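Local coordinates for fucose-specific lectin (Aleuria aurantia, PDB 6GKE), which binds L-fucose specifically, with the strongest preference for alpha-1,6-linked core fucose on glycoproteins, through five sites set between the blades of a six-bladed propeller, at residues I74-Y79 / S95-G100; N187-H192 / A210-A215; V227-G232 / Y237-G242. The protein carries 1 engineered substitution. All blocks are in the same frame, centred on the assembly; numbering follows the deposited sequence.

In the fold
Interactions 1 to 3 follow one another along the chain of a six-bladed propeller: one within a blade, one between two blades and one in a hairpin. Interaction 1 stays inside the second repeat, bridging strands 73-81 and 97-99. Interaction 2 joins the fourth repeat to the fifth, and interaction 3 is the hairpin 224-230/236-241 of that fifth repeat. The last two, with centres about 9 Å apart, share a sheet; interaction 1 lies across the chain's centre, its centre about 29 Å from each of theirs. Because fucose sites lie between adjacent blades, one blade can serve two: strand 73-81 meets two fucoses, and interactions 2 and 3 meet at a single one.

Interaction 1 (I74-Y79 / S95-G100); sequences IQIRVY and SKWITG. With FUC (alpha-L-fucopyranose), chain B; FUC (alpha-L-fucopyranose), chain C.
The indole of Trp97 meets strand 73-81 through two branched side chains, Ile76 and Val78. Its CH2 lies 3.8 Å from CG2 of Ile76 and 4.0 Å from CG2 of Val78. Both methyls sit oblique to the ring plane; as side chains, Val78 crosses the indole at about a right angle and Ile76 at a slant. With CG anti to the carbonyl carbon (chi1 -73°), the ring extends toward the strand, while its pyrrole nitrogen faces the sugar: Trp97 NE1 donates to O3 of the chain C fucose at 3.0 Å, almost straight (171°) and in the indole plane. Ile76 CD1 touches the same sugar, 3.5 Å from its O4.

These are the second and outermost strands of one propeller blade, with strand 87-93 between them, and the chain C fucose sits where this blade meets the previous one, which supplies Arg24 and Glu36.

Arg77, between Ile76 and Val78, points away from segment 95-100 and serves the chain B fucose. It donates from NE to O4 (2.9 Å) and from NH2 to O5 (2.9 Å) of that sugar, which Glu89, Gln101 and Trp153 also hold. In the conformer described, Gln75 OE1 accepts Arg77 NH1 on a lone pair and NH2 from above the carbonyl plane, each at 2.8 Å; Arg77 NH1 also reaches the Ile76 carbonyl oxygen, fixing the rotation of the group.

Interaction 2 (N187-H192 / A210-A215); sequences NKIREH and AGVSIA. With FUC (alpha-L-fucopyranose), chain F.
Glu191 OE1 has two donors: O3 of the chain F fucose, which donates to it at 2.6 Å, and the backbone N of Phe204. Its companion OE2 receives the fucose O4 at 2.7 Å and is also bonded to the hydroxyl of Tyr181. Each oxygen thus has a sugar partner and a protein partner, and the second-shell bonds would hold the carboxylate in the pose that meets two adjacent sugar hydroxyls. The chain is extended beyond CG, which itself lies anti to the backbone N (chi1 179°), carrying the acid out to the sugar.

Two residues earlier on the strand, Ile189 points toward segment 210-215 instead. Its CD1 meets CD1 of Ile214 tip to tip at 3.7 Å and lies 3.8 Å from CG2 of Val212, whose side chain it crosses at a slant. Ile189 is modelled in two conformers, so these distances hold for the one described. The three aliphatic groups make a buried apolar seam.

Where the strand begins, the contact becomes more exposed. The amide of Asn187 lies against Ala210, its OD1 3.5 Å from the methyl CB, in van der Waals contact. Nearby, the side-chain amide of Gln183 ties both backbones together: its NE2 donates to the Asn187 carbonyl oxygen, and its OE1 accepts from Gly211 N.

Strand 188-194 is third in its sheet, whereas strand 213-219 is the first of the next, so side chains here pack between sheets. Such face-to-face packing of successive blades is characteristic of a beta-propeller, and this lectin's fucose sites lie in the clefts between them.

Interaction 3 (V227-G232 / Y237-G242); sequences VYWQKG and YEAAYG. With FUC (alpha-L-fucopyranose), chain G; FUC (alpha-L-fucopyranose), chain F.
Val227 pairs with Ala239 and Trp229 with Tyr237, both as antiparallel hydrogen-bonded pairs; Val227 N donates to Ala239 O at 2.9 Å, and Tyr237 N to Trp229 O at the same length. Between them, Tyr228 and Glu238 form a non-hydrogen-bonded pair, whose CA atoms make CA-H...O contacts, Glu238 CA with Val227 O and Tyr228 CA with Tyr237 O. These are the second and third strands of their blade, the Trp229 face packed against Phe204 and Ala206 of the preceding sheet and Tyr228 against Ile276 and Val278 of the next.

Packing dominates the Trp229 face. Trp229 takes the crowded position, CG between the backbone N and the carbonyl carbon (chi1 60°), and its indole crosses to the partner strand. CB of Tyr237 sits over the five-membered ring, 3.5 Å from its centroid, a CH-pi contact. The tyrosine ring is nearly parallel to the indole (4°) but slid aside; Tyr237 OH bonds to Gln250. Ala239 CB lies 3.8 Å from Trp229 CZ3. Farther along, the Tyr241 ring has C4 of the chain F fucose over one face.

Polar chemistry occupies the other face. Tyr228 and Glu238 run side by side, ring and carboxylate planes 48° apart, and Tyr228 OH makes a weak hydrogen bond to Glu238 OE2 (2.8 Å). The chain G fucose donates its O3 to Glu238 OE1 at 2.6 Å and its O4 to OE2 at 2.7 Å, while Arg226 and Trp298 hold the same sugar. With hydroxyl donors on both oxygens and that arginine alongside, Glu238 is probably ionised, a two-pronged acceptor for fucose; the weak tyrosine bond may add to this.

Interaction 1 (I74-Y79 / S95-G100)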
loop_
_atom_site.group_PDB
_atom_site.type_symbol
_atom_site.label_atom_id
_atom_site.label_comp_id
_atom_site.label_asym_id
_atom_site.label_seq_id
_atom_site.Cartn_x
_atom_site.Cartn_y
_atom_site.Cartn_z
ATOM N N ILE A 74 -3.372 -32.294 -10.177
ATOM C CA ILE A 74 -3.213 -31.497 -8.979
ATOM C C ILE A 74 -4.518 -30.746 -8.724
ATOM O O ILE A 74 -5.002 -30.030 -9.591
ATOM C CB ILE A 74 -2.026 -30.527 -9.107
ATOM C CG1 ILE A 74 -0.709 -31.260 -9.380
ATOM C CG2 ILE A 74 -1.926 -29.637 -7.878
ATOM C CD1 ILE A 74 -0.306 -32.258 -8.320
ATOM N N GLN A 75 -5.065 -30.921 -7.517
ATOM C CA GLN A 75 -6.230 -30.174 -7.073
ATOM C C GLN A 75 -5.768 -29.018 -6.181
ATOM O O GLN A 75 -4.947 -29.203 -5.288
ATOM C CB GLN A 75 -7.201 -31.076 -6.308
ATOM C CG GLN A 75 -7.731 -32.244 -7.126
ATOM C CD GLN A 75 -8.883 -31.877 -8.028
ATOM O OE1 GLN A 75 -9.559 -30.867 -7.841
ATOM N NE2 GLN A 75 -9.119 -32.719 -9.023
ATOM N N ILE A 76 -6.313 -27.826 -6.442
ATOM C CA ILE A 76 -6.076 -26.669 -5.593
ATOM C C ILE A 76 -7.436 -26.070 -5.250
ATOM O O ILE A 76 -8.337 -26.032 -6.091
ATOM C CB ILE A 76 -5.153 -25.616 -6.242
ATOM C CG1 ILE A 76 -3.849 -26.249 -6.729
ATOM C CG2 ILE A 76 -4.902 -24.463 -5.281
ATOM C CD1 ILE A 76 -3.047 -25.380 -7.669
ATOM N N ARG A 77 -7.571 -25.601 -4.012
ATOM C CA ARG A 77 -8.732 -24.821 -3.606
ATOM C C ARG A 77 -8.226 -23.538 -2.954
ATOM O O ARG A 77 -7.366 -23.596 -2.070
ATOM C CB ARG A 77 -9.619 -25.595 -2.625
ATOM C CG ARG A 77 -10.086 -26.951 -3.128
ATOM C CD ARG A 77 -11.031 -26.851 -4.315
ATOM N NE ARG A 77 -11.527 -28.151 -4.756
ATOM C CZ ARG A 77 -10.943 -28.937 -5.663
ATOM N NH1 ARG A 77 -9.816 -28.574 -6.255
ATOM N NH2 ARG A 77 -11.488 -30.102 -5.973
ATOM N N VAL A 78 -8.756 -22.400 -3.420
ATOM C CA VAL A 78 -8.423 -21.096 -2.885
ATOM C C VAL A 78 -9.704 -20.489 -2.315
ATOM O O VAL A 78 -10.686 -20.341 -3.032
ATOM C CB VAL A 78 -7.794 -20.171 -3.942
ATOM C CG1 VAL A 78 -7.480 -18.804 -3.350
ATOM C CG2 VAL A 78 -6.544 -20.785 -4.547
ATOM N N TYR A 79 -9.665 -20.157 -1.021
ATOM C CA TYR A 79 -10.798 -19.592 -0.288
ATOM C C TYR A 79 -10.618 -18.084 -0.164
ATOM O O TYR A 79 -9.510 -17.588 0.023
ATOM C CB TYR A 79 -10.943 -20.275 1.079
ATOM C CG TYR A 79 -11.193 -21.744 0.879
ATOM C CD1 TYR A 79 -12.431 -22.172 0.436
ATOM C CD2 TYR A 79 -10.178 -22.683 0.975
ATOM C CE1 TYR A 79 -12.669 -23.496 0.114
ATOM C CE2 TYR A 79 -10.397 -24.015 0.658
ATOM C CZ TYR A 79 -11.642 -24.419 0.210
ATOM O OH TYR A 79 -11.835 -25.720 -0.161
ATOM N N SER A 95 -6.823 -29.355 -14.404
ATOM C CA SER A 95 -6.558 -28.837 -15.745
ATOM C C SER A 95 -6.992 -27.379 -15.916
ATOM O O SER A 95 -6.424 -26.696 -16.763
ATOM C CB SER A 95 -7.181 -29.708 -16.802
ATOM O OG SER A 95 -8.591 -29.724 -16.676
ATOM N N LYS A 96 -7.961 -26.891 -15.129
ATOM C CA LYS A 96 -8.457 -25.527 -15.309
ATOM C C LYS A 96 -8.960 -24.954 -13.984
ATOM O O LYS A 96 -9.279 -25.686 -13.053
ATOM C CB LYS A 96 -9.595 -25.516 -16.333
ATOM C CG LYS A 96 -10.800 -26.359 -15.945
ATOM C CD LYS A 96 -11.901 -26.398 -16.982
ATOM C CE LYS A 96 -12.991 -27.392 -16.634
ATOM N NZ LYS A 96 -12.466 -28.775 -16.549
ATOM N N TRP A 97 -9.041 -23.621 -13.952
ATOM C CA TRP A 97 -9.607 -22.874 -12.845
ATOM C C TRP A 97 -11.085 -22.594 -13.112
ATOM O O TRP A 97 -11.438 -22.061 -14.162
ATOM C CB TRP A 97 -8.854 -21.560 -12.645
ATOM C CG TRP A 97 -7.497 -21.730 -12.045
ATOM C CD1 TRP A 97 -6.300 -21.785 -12.698
ATOM C CD2 TRP A 97 -7.205 -21.912 -10.651
ATOM N NE1 TRP A 97 -5.282 -21.963 -11.804
ATOM C CE2 TRP A 97 -5.804 -22.045 -10.540
ATOM C CE3 TRP A 97 -7.983 -21.952 -9.490
ATOM C CZ2 TRP A 97 -5.170 -22.198 -9.310
ATOM C CZ3 TRP A 97 -7.357 -22.107 -8.273
ATOM C CH2 TRP A 97 -5.970 -22.227 -8.189
ATOM N N ILE A 98 -11.917 -22.913 -12.117
ATOM C CA ILE A 98 -13.354 -22.654 -12.143
ATOM C C ILE A 98 -13.786 -22.163 -10.758
ATOM O O ILE A 98 -13.022 -22.184 -9.802
ATOM C CB ILE A 98 -14.154 -23.905 -12.562
ATOM C CG1 ILE A 98 -14.023 -25.036 -11.535
ATOM C CG2 ILE A 98 -13.766 -24.363 -13.959
ATOM C CD1 ILE A 98 -14.925 -26.211 -11.796
ATOM N N THR A 99 -15.043 -21.731 -10.664
ATOM C CA THR A 99 -15.641 -21.397 -9.390
ATOM C C THR A 99 -16.133 -22.675 -8.711
ATOM O O THR A 99 -16.821 -23.471 -9.340
ATOM C CB THR A 99 -16.806 -20.426 -9.585
ATOM O OG1 THR A 99 -16.285 -19.257 -10.211
ATOM C CG2 THR A 99 -17.488 -20.058 -8.286
ATOM N N GLY A 100 -15.777 -22.852 -7.436
ATOM C CA GLY A 100 -16.177 -24.010 -6.653
ATOM C C GLY A 100 -17.547 -23.841 -6.022
ATOM O O GLY A 100 -18.153 -22.761 -6.064
HETATM C C1 FUC B . -15.171 -29.554 -5.768
HETATM C C2 FUC B . -15.644 -28.216 -5.214
HETATM C C3 FUC B . -16.091 -28.365 -3.766
HETATM C C4 FUC B . -14.953 -28.983 -2.957
HETATM C C5 FUC B . -14.599 -30.336 -3.562
HETATM C C6 FUC B . -13.484 -31.055 -2.826
HETATM O O2 FUC B . -16.725 -27.718 -6.010
HETATM O O3 FUC B . -16.524 -27.102 -3.250
HETATM O O4 FUC B . -13.770 -28.172 -2.991
HETATM O O5 FUC B . -14.181 -30.144 -4.926
HETATM C C1 FUC C . 0.208 -24.926 -13.404
HETATM C C2 FUC C . -0.427 -23.566 -13.187
HETATM C C3 FUC C . -1.855 -23.714 -12.667
HETATM C C4 FUC C . -1.885 -24.620 -11.446
HETATM C C5 FUC C . -1.242 -25.957 -11.801
HETATM C C6 FUC C . -1.185 -26.929 -10.631
HETATM O O1 FUC C . -0.446 -25.526 -14.514
HETATM O O2 FUC C . -0.449 -22.857 -14.432
HETATM O O3 FUC C . -2.416 -22.425 -12.396
HETATM O O4 FUC C . -1.162 -24.048 -10.351
HETATM O O5 FUC C . 0.100 -25.723 -12.232
#

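Interaction 2 (N187-H192 / A210-A215)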
loop_
_atom_site.group_PDB
_atom_site.type_symbol
_atom_site.label_atom_id
_atom_site.label_comp_id
_atom_site.label_asym_id
_atom_site.label_seq_id
_atom_site.Cartn_x
_atom_site.Cartn_y
_atom_site.Cartn_z
ATOM N N ASN A 187 -4.229 -11.624 24.184
ATOM C CA ASN A 187 -3.127 -11.498 23.195
ATOM C C ASN A 187 -2.209 -12.726 23.163
ATOM O O ASN A 187 -1.202 -12.717 22.454
ATOM C CB ASN A 187 -2.308 -10.219 23.383
ATOM C CG ASN A 187 -3.079 -8.987 22.963
ATOM O OD1 ASN A 187 -3.857 -9.023 22.017
ATOM N ND2 ASN A 187 -2.858 -7.884 23.653
ATOM N N LYS A 188 -2.575 -13.799 23.864
ATOM C CA LYS A 188 -1.830 -15.031 23.750
ATOM C C LYS A 188 -2.310 -15.804 22.525
ATOM O O LYS A 188 -3.515 -15.935 22.290
ATOM C CB LYS A 188 -2.030 -15.909 24.982
ATOM C CG LYS A 188 -1.449 -15.347 26.265
ATOM C CD LYS A 188 -0.067 -15.847 26.585
ATOM C CE LYS A 188 0.408 -15.428 27.961
ATOM N NZ LYS A 188 0.166 -13.990 28.222
ATOM N N ILE A 189 -1.355 -16.351 21.776
ATOM C CA ILE A 189 -1.634 -17.392 20.793
ATOM C C ILE A 189 -2.058 -18.631 21.579
ATOM O O ILE A 189 -1.361 -19.020 22.517
ATOM C CB ILE A 189 -0.425 -17.729 19.893
ATOM C CG1 ILE A 189 0.360 -16.496 19.436
ATOM C CG2 ILE A 189 -0.886 -18.560 18.701
ATOM C CD1 ILE A 189 -0.434 -15.576 18.555
ATOM N N ARG A 190 -3.183 -19.230 21.189
ATOM C CA ARG A 190 -3.711 -20.434 21.805
ATOM C C ARG A 190 -3.949 -21.477 20.712
ATOM O O ARG A 190 -3.853 -21.185 19.526
ATOM C CB ARG A 190 -5.020 -20.125 22.536
ATOM C CG ARG A 190 -4.903 -19.096 23.647
ATOM C CD ARG A 190 -4.222 -19.639 24.883
ATOM N NE ARG A 190 -4.294 -18.676 25.970
ATOM C CZ ARG A 190 -3.802 -18.875 27.186
ATOM N NH1 ARG A 190 -3.238 -20.031 27.500
ATOM N NH2 ARG A 190 -3.875 -17.900 28.079
ATOM N N GLU A 191 -4.274 -22.692 21.154
ATOM C CA GLU A 191 -4.342 -23.863 20.301
ATOM C C GLU A 191 -5.624 -24.630 20.618
ATOM O O GLU A 191 -5.925 -24.869 21.782
ATOM C CB GLU A 191 -3.116 -24.734 20.577
ATOM C CG GLU A 191 -3.034 -26.023 19.782
ATOM C CD GLU A 191 -1.896 -26.914 20.247
ATOM O OE1 GLU A 191 -1.792 -27.122 21.474
ATOM O OE2 GLU A 191 -1.126 -27.416 19.394
ATOM N N HIS A 192 -6.344 -25.045 19.570
ATOM C CA HIS A 192 -7.507 -25.923 19.706
ATOM C C HIS A 192 -7.223 -27.189 18.897
ATOM O O HIS A 192 -6.652 -27.108 17.812
ATOM C CB HIS A 192 -8.803 -25.213 19.282
ATOM C CG HIS A 192 -9.951 -25.482 20.197
ATOM N ND1 HIS A 192 -9.911 -25.133 21.531
ATOM C CD2 HIS A 192 -11.161 -26.041 19.976
ATOM C CE1 HIS A 192 -11.051 -25.479 22.092
ATOM N NE2 HIS A 192 -11.834 -26.045 21.165
ATOM N N ALA A 210 -0.433 -7.647 19.741
ATOM C CA ALA A 210 -1.830 -7.649 19.335
ATOM C C ALA A 210 -1.929 -7.598 17.804
ATOM O O ALA A 210 -1.327 -6.741 17.168
ATOM C CB ALA A 210 -2.555 -6.482 19.956
ATOM N N GLY A 211 -2.714 -8.512 17.229
ATOM C CA GLY A 211 -3.058 -8.476 15.812
ATOM C C GLY A 211 -2.040 -9.135 14.890
ATOM O O GLY A 211 -2.068 -8.876 13.696
ATOM N N VAL A 212 -1.174 -10.010 15.407
ATOM C CA VAL A 212 -0.221 -10.717 14.540
ATOM C C VAL A 212 -0.954 -11.564 13.491
ATOM O O VAL A 212 -2.008 -12.160 13.738
ATOM C CB VAL A 212 0.749 -11.602 15.338
ATOM C CG1 VAL A 212 1.777 -10.767 16.073
ATOM C CG2 VAL A 212 0.034 -12.560 16.287
ATOM N N SER A 213 -0.319 -11.673 12.322
ATOM C CA SER A 213 -0.694 -12.621 11.289
ATOM C C SER A 213 -0.082 -13.982 11.637
ATOM O O SER A 213 1.091 -14.044 11.970
ATOM C CB SER A 213 -0.229 -12.100 9.943
ATOM O OG SER A 213 -0.573 -12.978 8.884
ATOM N N ILE A 214 -0.879 -15.055 11.550
ATOM C CA ILE A 214 -0.499 -16.388 12.043
ATOM C C ILE A 214 -0.550 -17.390 10.889
ATOM O O ILE A 214 -1.450 -17.351 10.065
ATOM C CB ILE A 214 -1.432 -16.822 13.195
ATOM C CG1 ILE A 214 -1.339 -15.841 14.366
ATOM C CG2 ILE A 214 -1.168 -18.259 13.637
ATOM C CD1 ILE A 214 -2.388 -16.041 15.429
ATOM N N ALA A 215 0.398 -18.328 10.877
ATOM C CA ALA A 215 0.372 -19.451 9.954
ATOM C C ALA A 215 0.883 -20.685 10.698
ATOM O O ALA A 215 1.604 -20.563 11.687
ATOM C CB ALA A 215 1.204 -19.162 8.724
HETATM C C1 FUC F . -1.606 -32.050 22.134
HETATM C C2 FUC F . -1.446 -30.550 22.323
HETATM C C3 FUC F . -0.015 -30.125 21.997
HETATM C C4 FUC F . 0.345 -30.586 20.585
HETATM C C5 FUC F . 0.201 -32.101 20.522
HETATM C C6 FUC F . 0.520 -32.664 19.144
HETATM O O1 FUC F . -0.853 -32.686 23.158
HETATM O O2 FUC F . -1.805 -30.197 23.668
HETATM O O3 FUC F . 0.151 -28.720 22.187
HETATM O O4 FUC F . -0.539 -30.024 19.613
HETATM O O5 FUC F . -1.154 -32.457 20.838
#

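Interaction 3 (V227-G232 / Y237-G242)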
loop_
_atom_site.group_PDB
_atom_site.type_symbol
_atom_site.label_atom_id
_atom_site.label_comp_id
_atom_site.label_asym_id
_atom_site.label_seq_id
_atom_site.Cartn_x
_atom_site.Cartn_y
_atom_site.Cartn_z
ATOM N N VAL A 227 4.565 -23.108 14.206
ATOM C CA VAL A 227 3.597 -22.028 14.236
ATOM C C VAL A 227 4.378 -20.728 14.037
ATOM O O VAL A 227 5.357 -20.479 14.744
ATOM C CB VAL A 227 2.804 -22.013 15.556
ATOM C CG1 VAL A 227 1.770 -20.905 15.583
ATOM C CG2 VAL A 227 2.149 -23.358 15.823
ATOM N N TYR A 228 3.931 -19.924 13.067
ATOM C CA TYR A 228 4.561 -18.664 12.701
ATOM C C TYR A 228 3.634 -17.511 13.058
ATOM O O TYR A 228 2.422 -17.600 12.867
ATOM C CB TYR A 228 4.871 -18.611 11.201
ATOM C CG TYR A 228 5.837 -19.687 10.805
ATOM C CD1 TYR A 228 7.184 -19.558 11.096
ATOM C CD2 TYR A 228 5.401 -20.870 10.239
ATOM C CE1 TYR A 228 8.080 -20.579 10.827
ATOM C CE2 TYR A 228 6.283 -21.899 9.960
ATOM C CZ TYR A 228 7.626 -21.761 10.264
ATOM O OH TYR A 228 8.484 -22.802 10.037
ATOM N N TRP A 229 4.215 -16.407 13.522
ATOM C CA TRP A 229 3.436 -15.188 13.643
ATOM C C TRP A 229 4.319 -13.975 13.385
ATOM O O TRP A 229 5.518 -13.979 13.634
ATOM C CB TRP A 229 2.708 -15.077 14.987
ATOM C CG TRP A 229 3.559 -15.084 16.217
ATOM C CD1 TRP A 229 4.087 -14.020 16.885
ATOM C CD2 TRP A 229 3.899 -16.248 16.984
ATOM N NE1 TRP A 229 4.750 -14.448 18.003
ATOM C CE2 TRP A 229 4.650 -15.809 18.092
ATOM C CE3 TRP A 229 3.653 -17.615 16.827
ATOM C CZ2 TRP A 229 5.134 -16.696 19.052
ATOM C CZ3 TRP A 229 4.133 -18.490 17.774
ATOM C CH2 TRP A 229 4.868 -18.035 18.871
ATOM N N GLN A 230 3.676 -12.917 12.883
ATOM C CA GLN A 230 4.388 -11.704 12.552
ATOM C C GLN A 230 3.408 -10.537 12.544
ATOM O O GLN A 230 2.357 -10.597 11.895
ATOM C CB GLN A 230 5.047 -11.833 11.178
ATOM C CG GLN A 230 5.939 -10.661 10.794
ATOM C CD GLN A 230 6.450 -10.834 9.385
ATOM O OE1 GLN A 230 7.438 -11.530 9.150
ATOM N NE2 GLN A 230 5.743 -10.240 8.436
ATOM N N LYS A 231 3.804 -9.457 13.220
ATOM C CA LYS A 231 3.190 -8.157 13.044
ATOM C C LYS A 231 4.005 -7.404 11.993
ATOM O O LYS A 231 5.235 -7.455 12.010
ATOM C CB LYS A 231 3.175 -7.388 14.366
ATOM C CG LYS A 231 2.692 -5.953 14.252
ATOM C CD LYS A 231 2.498 -5.266 15.575
ATOM C CE LYS A 231 2.162 -3.803 15.403
ATOM N NZ LYS A 231 2.074 -3.112 16.709
ATOM N N GLY A 232 3.332 -6.681 11.096
ATOM C CA GLY A 232 4.045 -5.979 10.050
ATOM C C GLY A 232 5.077 -5.032 10.641
ATOM O O GLY A 232 4.798 -4.314 11.602
ATOM N N TYR A 237 8.259 -14.668 14.125
ATOM C CA TYR A 237 8.458 -15.625 15.204
ATOM C C TYR A 237 8.060 -17.024 14.740
ATOM O O TYR A 237 7.113 -17.184 13.958
ATOM C CB TYR A 237 7.602 -15.275 16.421
ATOM C CG TYR A 237 8.099 -14.075 17.180
ATOM C CD1 TYR A 237 7.831 -12.796 16.722
ATOM C CD2 TYR A 237 8.844 -14.206 18.340
ATOM C CE1 TYR A 237 8.292 -11.675 17.391
ATOM C CE2 TYR A 237 9.301 -13.093 19.033
ATOM C CZ TYR A 237 9.026 -11.825 18.554
ATOM O OH TYR A 237 9.482 -10.724 19.225
ATOM N N GLU A 238 8.758 -18.020 15.293
ATOM C CA GLU A 238 8.404 -19.420 15.113
ATOM C C GLU A 238 8.390 -20.115 16.475
ATOM O O GLU A 238 9.350 -19.991 17.245
ATOM C CB GLU A 238 9.422 -20.140 14.229
ATOM C CG GLU A 238 9.096 -21.600 13.960
ATOM C CD GLU A 238 10.269 -22.368 13.384
ATOM O OE1 GLU A 238 11.244 -22.580 14.136
ATOM O OE2 GLU A 238 10.217 -22.757 12.193
ATOM N N ALA A 239 7.321 -20.877 16.737
ATOM C CA ALA A 239 7.287 -21.860 17.813
ATOM C C ALA A 239 7.356 -23.246 17.175
ATOM O O ALA A 239 6.669 -23.504 16.193
ATOM C CB ALA A 239 6.033 -21.719 18.636
ATOM N N ALA A 240 8.171 -24.128 17.759
ATOM C CA ALA A 240 8.394 -25.453 17.197
ATOM C C ALA A 240 8.012 -26.535 18.206
ATOM O O ALA A 240 8.446 -26.502 19.361
ATOM C CB ALA A 240 9.835 -25.622 16.789
ATOM N N TYR A 241 7.238 -27.513 17.728
ATOM C CA TYR A 241 6.891 -28.700 18.474
ATOM C C TYR A 241 7.586 -29.909 17.854
ATOM O O TYR A 241 7.440 -30.166 16.660
ATOM C CB TYR A 241 5.383 -28.946 18.444
ATOM C CG TYR A 241 4.919 -30.168 19.195
ATOM C CD1 TYR A 241 4.606 -30.099 20.540
ATOM C CD2 TYR A 241 4.758 -31.385 18.550
ATOM C CE1 TYR A 241 4.150 -31.211 21.231
ATOM C CE2 TYR A 241 4.312 -32.507 19.227
ATOM C CZ TYR A 241 4.007 -32.417 20.572
ATOM O OH TYR A 241 3.549 -33.516 21.240
ATOM N N GLY A 242 8.303 -30.656 18.697
ATOM C CA GLY A 242 8.923 -31.921 18.309
ATOM C C GLY A 242 8.706 -32.994 19.360
ATOM O O GLY A 242 9.534 -33.877 19.524
HETATM C C1 FUC G . 14.022 -26.706 13.572
HETATM C C2 FUC G . 13.696 -25.248 13.861
HETATM C C3 FUC G . 13.832 -24.412 12.586
HETATM C C4 FUC G . 12.995 -25.025 11.456
HETATM C C5 FUC G . 13.417 -26.473 11.272
HETATM C C6 FUC G . 12.647 -27.213 10.186
HETATM O O1 FUC G . 15.413 -26.820 13.262
HETATM O O2 FUC G . 14.585 -24.762 14.872
HETATM O O3 FUC G . 13.476 -23.059 12.864
HETATM O O4 FUC G . 11.592 -25.020 11.757
HETATM O O5 FUC G . 13.228 -27.193 12.489
HETATM C C1 FUC F . -1.606 -32.050 22.134
HETATM C C2 FUC F . -1.446 -30.550 22.323
HETATM C C3 FUC F . -0.015 -30.125 21.997
HETATM C C4 FUC F . 0.345 -30.586 20.585
HETATM C C5 FUC F . 0.201 -32.101 20.522
HETATM C C6 FUC F . 0.520 -32.664 19.144
HETATM O O1 FUC F . -0.853 -32.686 23.158
HETATM O O2 FUC F . -1.805 -30.197 23.668
HETATM O O3 FUC F . 0.151 -28.720 22.187
HETATM O O4 FUC F . -0.539 -30.024 19.613
HETATM O O5 FUC F . -1.154 -32.457 20.838
#